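Glutathione S-transferase omega-like 2 (Saccharomyces cerevisiae, PDB 5LKB) uses glutathione to reduce beta-hydroxyethyl disulfide, dehydroascorbate and dimethylarsinic acid as a one-cysteine thiol transferase, and reacts with glutathionyl-(hydro)quinones. Local coordinates at residues V294-K306 / F339-I353. Sequence-based numbering, arbitrary orientation.
Sequences VIRFDPVYVQHFK and FDHIKLHYTRSHTRI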
loop_
_atom_site.group_PDB
_atom_site.type_symbol
_atom_site.label_atom_id
_atom_site.label_comp_id
_atom_site.label_asym_id
_atom_site.label_seq_id
_atom_site.Cartn_x
_atom_site.Cartn_y
_atom_site.Cartn_z
ATOM N N VAL A 294 -3.904 9.725 12.196
ATOM C CA VAL A 294 -4.878 8.706 11.807
ATOM C C VAL A 294 -5.585 9.085 10.506
ATOM O O VAL A 294 -5.773 8.224 9.641
ATOM C CB VAL A 294 -5.887 8.387 12.932
ATOM C CG1 VAL A 294 -6.936 7.324 12.482
ATOM C CG2 VAL A 294 -5.180 7.818 14.159
ATOM N N ILE A 295 -5.916 10.369 10.290
ATOM C CA ILE A 295 -6.601 10.790 9.062
ATOM C C ILE A 295 -5.733 10.630 7.814
ATOM O O ILE A 295 -6.262 10.493 6.704
ATOM C CB ILE A 295 -7.156 12.234 9.217
ATOM C CG1 ILE A 295 -8.327 12.454 8.257
ATOM C CG2 ILE A 295 -6.095 13.269 9.029
ATOM C CD1 ILE A 295 -9.575 11.663 8.545
ATOM N N ARG A 296 -4.414 10.635 7.985
ATOM C CA ARG A 296 -3.431 10.454 6.918
ATOM C C ARG A 296 -3.035 8.989 6.734
ATOM O O ARG A 296 -2.308 8.648 5.776
ATOM C CB ARG A 296 -2.189 11.325 7.215
ATOM C CG ARG A 296 -2.427 12.785 7.027
ATOM C CD ARG A 296 -1.240 13.610 7.570
ATOM N NE ARG A 296 -1.462 15.045 7.251
ATOM C CZ ARG A 296 -2.415 15.817 7.805
ATOM N NH1 ARG A 296 -3.142 15.372 8.776
ATOM N NH2 ARG A 296 -2.610 17.012 7.309
ATOM N N PHE A 297 -3.487 8.128 7.631
ATOM C CA PHE A 297 -2.907 6.778 7.683
ATOM C C PHE A 297 -3.300 5.962 6.467
ATOM O O PHE A 297 -2.413 5.439 5.750
ATOM C CB PHE A 297 -3.319 6.078 8.986
ATOM C CG PHE A 297 -2.456 4.902 9.352
ATOM C CD1 PHE A 297 -2.746 3.633 8.876
ATOM C CD2 PHE A 297 -1.393 5.063 10.196
ATOM C CE1 PHE A 297 -1.931 2.569 9.204
ATOM C CE2 PHE A 297 -0.571 3.967 10.517
ATOM C CZ PHE A 297 -0.835 2.742 10.051
ATOM N N ASP A 298 -4.613 5.868 6.184
ATOM C CA ASP A 298 -5.015 5.095 5.011
ATOM C C ASP A 298 -4.695 5.811 3.711
ATOM O O ASP A 298 -4.262 5.140 2.756
ATOM C CB ASP A 298 -6.492 4.675 5.089
ATOM C CG ASP A 298 -6.770 3.700 6.213
ATOM O OD1 ASP A 298 -5.803 3.259 6.870
ATOM O OD2 ASP A 298 -7.948 3.319 6.417
ATOM N N PRO A 299 -4.886 7.121 3.588
ATOM C CA PRO A 299 -4.566 7.791 2.314
ATOM C C PRO A 299 -3.102 7.781 1.920
ATOM O O PRO A 299 -2.802 7.848 0.718
ATOM C CB PRO A 299 -5.088 9.224 2.551
ATOM C CG PRO A 299 -6.196 9.057 3.479
ATOM C CD PRO A 299 -5.734 7.975 4.439
ATOM N N VAL A 300 -2.173 7.810 2.894
ATOM C CA VAL A 300 -0.730 7.916 2.637
ATOM C C VAL A 300 0.103 6.890 3.399
ATOM O O VAL A 300 0.961 6.219 2.818
ATOM C CB VAL A 300 -0.219 9.341 2.973
ATOM C CG1 VAL A 300 1.318 9.336 3.005
ATOM C CG2 VAL A 300 -0.789 10.292 1.934
ATOM N N TYR A 301 -0.014 6.810 4.713
ATOM C CA TYR A 301 1.023 6.120 5.465
ATOM C C TYR A 301 1.092 4.612 5.132
ATOM O O TYR A 301 2.172 4.024 5.163
ATOM C CB TYR A 301 0.872 6.330 6.951
ATOM C CG TYR A 301 1.023 7.790 7.374
ATOM C CD1 TYR A 301 1.905 8.672 6.733
ATOM C CD2 TYR A 301 0.283 8.262 8.426
ATOM C CE1 TYR A 301 2.050 10.008 7.178
ATOM C CE2 TYR A 301 0.430 9.561 8.881
ATOM C CZ TYR A 301 1.305 10.407 8.241
ATOM O OH TYR A 301 1.468 11.725 8.645
ATOM N N VAL A 302 -0.044 3.984 4.842
ATOM C CA VAL A 302 -0.071 2.566 4.470
ATOM C C VAL A 302 0.818 2.289 3.241
ATOM O O VAL A 302 1.777 1.503 3.322
ATOM C CB VAL A 302 -1.509 2.090 4.246
ATOM C CG1 VAL A 302 -1.535 0.682 3.623
ATOM C CG2 VAL A 302 -2.246 2.021 5.550
ATOM N N GLN A 303 0.552 2.934 2.118
ATOM C CA GLN A 303 1.321 2.677 0.906
ATOM C C GLN A 303 2.685 3.318 0.922
ATOM O O GLN A 303 3.684 2.712 0.495
ATOM C CB GLN A 303 0.548 3.139 -0.321
ATOM C CG GLN A 303 1.082 2.765 -1.666
ATOM C CD GLN A 303 2.278 3.545 -2.130
ATOM O OE1 GLN A 303 2.418 4.733 -1.851
ATOM N NE2 GLN A 303 3.166 2.882 -2.853
ATOM N N HIS A 304 2.735 4.572 1.314
ATOM C CA HIS A 304 3.875 5.410 1.074
ATOM C C HIS A 304 4.923 5.213 2.150
ATOM O O HIS A 304 6.148 5.196 1.841
ATOM C CB HIS A 304 3.438 6.870 1.062
ATOM C CG HIS A 304 4.543 7.839 0.795
ATOM N ND1 HIS A 304 5.128 8.020 -0.451
ATOM C CD2 HIS A 304 5.121 8.739 1.634
ATOM C CE1 HIS A 304 6.064 8.960 -0.335
ATOM N NE2 HIS A 304 6.087 9.388 0.921
ATOM N N PHE A 305 4.514 5.127 3.405
ATOM C CA PHE A 305 5.436 4.842 4.501
ATOM C C PHE A 305 5.458 3.354 4.877
ATOM O O PHE A 305 6.117 2.954 5.837
ATOM C CB PHE A 305 5.109 5.686 5.753
ATOM C CG PHE A 305 5.561 7.145 5.685
ATOM C CD1 PHE A 305 6.384 7.646 4.646
ATOM C CD2 PHE A 305 5.232 8.030 6.716
ATOM C CE1 PHE A 305 6.869 8.981 4.614
ATOM C CE2 PHE A 305 5.732 9.327 6.716
ATOM C CZ PHE A 305 6.527 9.825 5.639
ATOM N N LYS A 306 4.801 2.499 4.104
ATOM C CA LYS A 306 4.862 1.056 4.281
ATOM C C LYS A 306 4.356 0.612 5.632
ATOM O O LYS A 306 4.724 -0.463 6.144
ATOM C CB LYS A 306 6.251 0.465 3.943
ATOM C CG LYS A 306 6.807 0.916 2.605
ATOM C CD LYS A 306 8.218 0.338 2.399
ATOM C CE LYS A 306 8.735 0.721 0.994
ATOM N NZ LYS A 306 8.792 2.196 0.546
ATOM N N PHE A 339 -7.225 16.331 1.502
ATOM C CA PHE A 339 -6.613 15.104 1.036
ATOM C C PHE A 339 -5.792 15.276 -0.239
ATOM O O PHE A 339 -4.896 14.457 -0.474
ATOM C CB PHE A 339 -7.680 14.026 0.824
ATOM C CG PHE A 339 -8.329 13.536 2.125
ATOM C CD1 PHE A 339 -7.568 12.841 3.069
ATOM C CD2 PHE A 339 -9.654 13.800 2.413
ATOM C CE1 PHE A 339 -8.132 12.399 4.235
ATOM C CE2 PHE A 339 -10.238 13.357 3.595
ATOM C CZ PHE A 339 -9.506 12.667 4.515
ATOM N N ASP A 340 -6.039 16.283 -1.080
ATOM C CA ASP A 340 -5.167 16.501 -2.212
ATOM C C ASP A 340 -3.803 16.956 -1.747
ATOM O O ASP A 340 -2.800 16.416 -2.202
ATOM C CB ASP A 340 -5.758 17.486 -3.208
ATOM C CG ASP A 340 -7.039 16.969 -3.870
ATOM O OD1 ASP A 340 -7.172 15.779 -4.115
ATOM O OD2 ASP A 340 -7.950 17.758 -4.114
ATOM N N HIS A 341 -3.758 17.914 -0.844
ATOM C CA HIS A 341 -2.463 18.349 -0.332
ATOM C C HIS A 341 -1.739 17.206 0.373
ATOM O O HIS A 341 -0.526 17.043 0.211
ATOM C CB HIS A 341 -2.619 19.518 0.647
ATOM C CG HIS A 341 -2.767 20.853 -0.019
ATOM N ND1 HIS A 341 -1.915 21.914 0.228
ATOM C CD2 HIS A 341 -3.650 21.274 -0.951
ATOM C CE1 HIS A 341 -2.255 22.919 -0.552
ATOM N NE2 HIS A 341 -3.313 22.570 -1.262
ATOM N N ILE A 342 -2.466 16.434 1.184
ATOM C CA ILE A 342 -1.886 15.303 1.895
ATOM C C ILE A 342 -1.239 14.315 0.916
ATOM O O ILE A 342 -0.066 13.971 1.023
ATOM C CB ILE A 342 -2.936 14.628 2.777
ATOM C CG1 ILE A 342 -3.286 15.521 3.983
ATOM C CG2 ILE A 342 -2.523 13.252 3.235
ATOM C CD1 ILE A 342 -4.534 15.124 4.697
ATOM N N LYS A 343 -2.033 13.809 -0.034
ATOM C CA LYS A 343 -1.495 12.782 -0.914
ATOM C C LYS A 343 -0.407 13.294 -1.823
ATOM O O LYS A 343 0.617 12.587 -2.053
ATOM C CB LYS A 343 -2.628 12.139 -1.743
ATOM C CG LYS A 343 -3.567 11.285 -0.871
ATOM C CD LYS A 343 -4.820 10.831 -1.619
ATOM C CE LYS A 343 -4.548 9.872 -2.748
ATOM N NZ LYS A 343 -4.359 8.555 -2.210
ATOM N N LEU A 344 -0.615 14.480 -2.392
ATOM C CA LEU A 344 0.392 15.047 -3.283
ATOM C C LEU A 344 1.687 15.351 -2.549
ATOM O O LEU A 344 2.773 15.031 -3.025
ATOM C CB LEU A 344 -0.151 16.305 -3.974
ATOM C CG LEU A 344 -1.243 16.102 -5.028
ATOM C CD1 LEU A 344 -1.862 17.454 -5.331
ATOM C CD2 LEU A 344 -0.582 15.471 -6.276
ATOM N N HIS A 345 1.604 15.956 -1.360
ATOM C CA HIS A 345 2.850 16.301 -0.664
ATOM C C HIS A 345 3.766 15.097 -0.534
ATOM O O HIS A 345 4.952 15.133 -0.912
ATOM C CB HIS A 345 2.577 16.861 0.734
ATOM C CG HIS A 345 3.809 16.894 1.560
ATOM N ND1 HIS A 345 4.860 17.713 1.227
ATOM C CD2 HIS A 345 4.219 16.139 2.614
ATOM C CE1 HIS A 345 5.881 17.448 2.028
ATOM N NE2 HIS A 345 5.518 16.504 2.884
ATOM N N TYR A 346 3.254 14.030 0.089
ATOM C CA TYR A 346 4.127 12.939 0.439
ATOM C C TYR A 346 4.641 12.244 -0.807
ATOM O O TYR A 346 5.832 11.981 -0.931
ATOM C CB TYR A 346 3.379 11.959 1.329
ATOM C CG TYR A 346 3.206 12.403 2.808
ATOM C CD1 TYR A 346 2.110 13.159 3.212
ATOM C CD2 TYR A 346 4.099 11.987 3.782
ATOM C CE1 TYR A 346 1.944 13.492 4.511
ATOM C CE2 TYR A 346 3.961 12.347 5.103
ATOM C CZ TYR A 346 2.888 13.110 5.463
ATOM O OH TYR A 346 2.623 13.455 6.765
ATOM N N THR A 347 3.735 11.927 -1.738
ATOM C CA THR A 347 4.127 11.111 -2.876
ATOM C C THR A 347 4.981 11.872 -3.889
ATOM O O THR A 347 5.783 11.262 -4.606
ATOM C CB THR A 347 2.911 10.528 -3.570
ATOM O OG1 THR A 347 2.106 11.577 -4.089
ATOM C CG2 THR A 347 2.133 9.593 -2.637
ATOM N N ARG A 348 4.800 13.183 -3.997
ATOM C CA ARG A 348 5.561 13.986 -4.946
ATOM C C ARG A 348 6.834 14.562 -4.365
ATOM O O ARG A 348 7.714 14.928 -5.143
ATOM C CB ARG A 348 4.723 15.151 -5.465
ATOM C CG ARG A 348 3.386 14.783 -6.103
ATOM C CD ARG A 348 3.625 13.945 -7.352
ATOM N NE ARG A 348 2.375 13.750 -8.086
ATOM C CZ ARG A 348 1.804 14.642 -8.881
ATOM N NH1 ARG A 348 2.407 15.827 -9.117
ATOM N NH2 ARG A 348 0.617 14.398 -9.401
ATOM N N SER A 349 6.990 14.601 -3.047
ATOM C CA SER A 349 8.191 15.213 -2.481
ATOM C C SER A 349 9.250 14.218 -2.043
ATOM O O SER A 349 10.424 14.577 -2.009
ATOM C CB SER A 349 7.839 16.068 -1.263
ATOM O OG SER A 349 6.826 17.018 -1.525
ATOM N N HIS A 350 8.916 12.957 -1.809
ATOM C CA HIS A 350 9.844 12.011 -1.204
ATOM C C HIS A 350 10.409 11.112 -2.297
ATOM O O HIS A 350 9.999 9.960 -2.482
ATOM C CB HIS A 350 9.182 11.196 -0.115
ATOM C CG HIS A 350 8.729 12.018 1.007
ATOM N ND1 HIS A 350 7.670 11.698 1.808
ATOM C CD2 HIS A 350 9.225 13.189 1.478
ATOM C CE1 HIS A 350 7.518 12.628 2.725
ATOM N NE2 HIS A 350 8.453 13.546 2.545
ATOM N N THR A 351 11.419 11.635 -3.002
ATOM C CA THR A 351 12.007 10.947 -4.152
ATOM C C THR A 351 12.678 9.641 -3.799
ATOM O O THR A 351 12.780 8.767 -4.672
ATOM C CB THR A 351 13.079 11.865 -4.778
ATOM O OG1 THR A 351 12.543 13.191 -4.904
ATOM C CG2 THR A 351 13.480 11.351 -6.137
ATOM N N ARG A 352 13.181 9.489 -2.578
ATOM C CA ARG A 352 13.832 8.244 -2.194
ATOM C C ARG A 352 12.852 7.160 -1.789
ATOM O O ARG A 352 13.256 6.006 -1.578
ATOM C CB ARG A 352 14.844 8.471 -1.085
ATOM C CG ARG A 352 15.970 9.429 -1.507
ATOM C CD ARG A 352 17.237 9.182 -0.670
ATOM N NE ARG A 352 17.028 9.628 0.691
ATOM C CZ ARG A 352 17.017 10.911 1.061
ATOM N NH1 ARG A 352 17.207 11.863 0.154
ATOM N NH2 ARG A 352 16.814 11.259 2.336
ATOM N N ILE A 353 11.569 7.489 -1.751
ATOM C CA ILE A 353 10.493 6.528 -1.560
ATOM C C ILE A 353 9.749 6.269 -2.863
ATOM O O ILE A 353 9.465 5.122 -3.214
ATOM C CB ILE A 353 9.533 7.030 -0.461
ATOM C CG1 ILE A 353 10.198 7.045 0.910
ATOM C CG2 ILE A 353 8.278 6.125 -0.399
ATOM C CD1 ILE A 353 9.401 7.818 1.930
HETATM O O HOH W 1 -1.507 8.892 -1.921
HETATM O O HOH W 2 9.416 2.593 -2.131
#
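Y346 plugs, knob into hole, between R296, V300, Y301 and H304, where the 294-304 end of helix 285-304 crosses helix 339-349 at -27° in the all-helical C-terminal domain of this glutathione transferase. This is the tight part. V300 CG1 sits over one face of the Y346 ring, 3.6 Å from CG; with chi1 at 167° this methyl lies opposite the backbone N and meets the ring while CG2 rests on I342. Y301 turns its edge to the Y346 face in an offset T-shaped stack, planes at 87°, and Y301 OH and Y346 OH lie 2.8 Å apart, with Y224 OH also bonded to Y346 OH. In turn, Y346 presents its own edge to the face of F305. A leucine in place of Y346 would probably leave Y301 and Y224 without their shared hydroxyl partner and open a gap beside F305. Next to it, the H304 ring is sandwiched between Y346 CB and I353 CG2, one on each face. R296 lays its guanidinium over I342, R296 NH2 3.7 Å from I342 CG1, while NE bonds to A45 O beside the nucleophile C46 and NH1 to T292 O. The P299 side is looser: K343 NZ, whose stronger partner is P360, makes a weak bond to P299 O, at 3.4 Å, and a water links the same two atoms. On the partly exposed solvent side, K306 NZ reaches I353 O through another water, and K306 packs on I358 of the second subunit. Beside the Y346 cluster, toward I353, H304 NE2 and H350 ND1 meet edge to edge in a nearly straight 2.9 Å hydrogen bond.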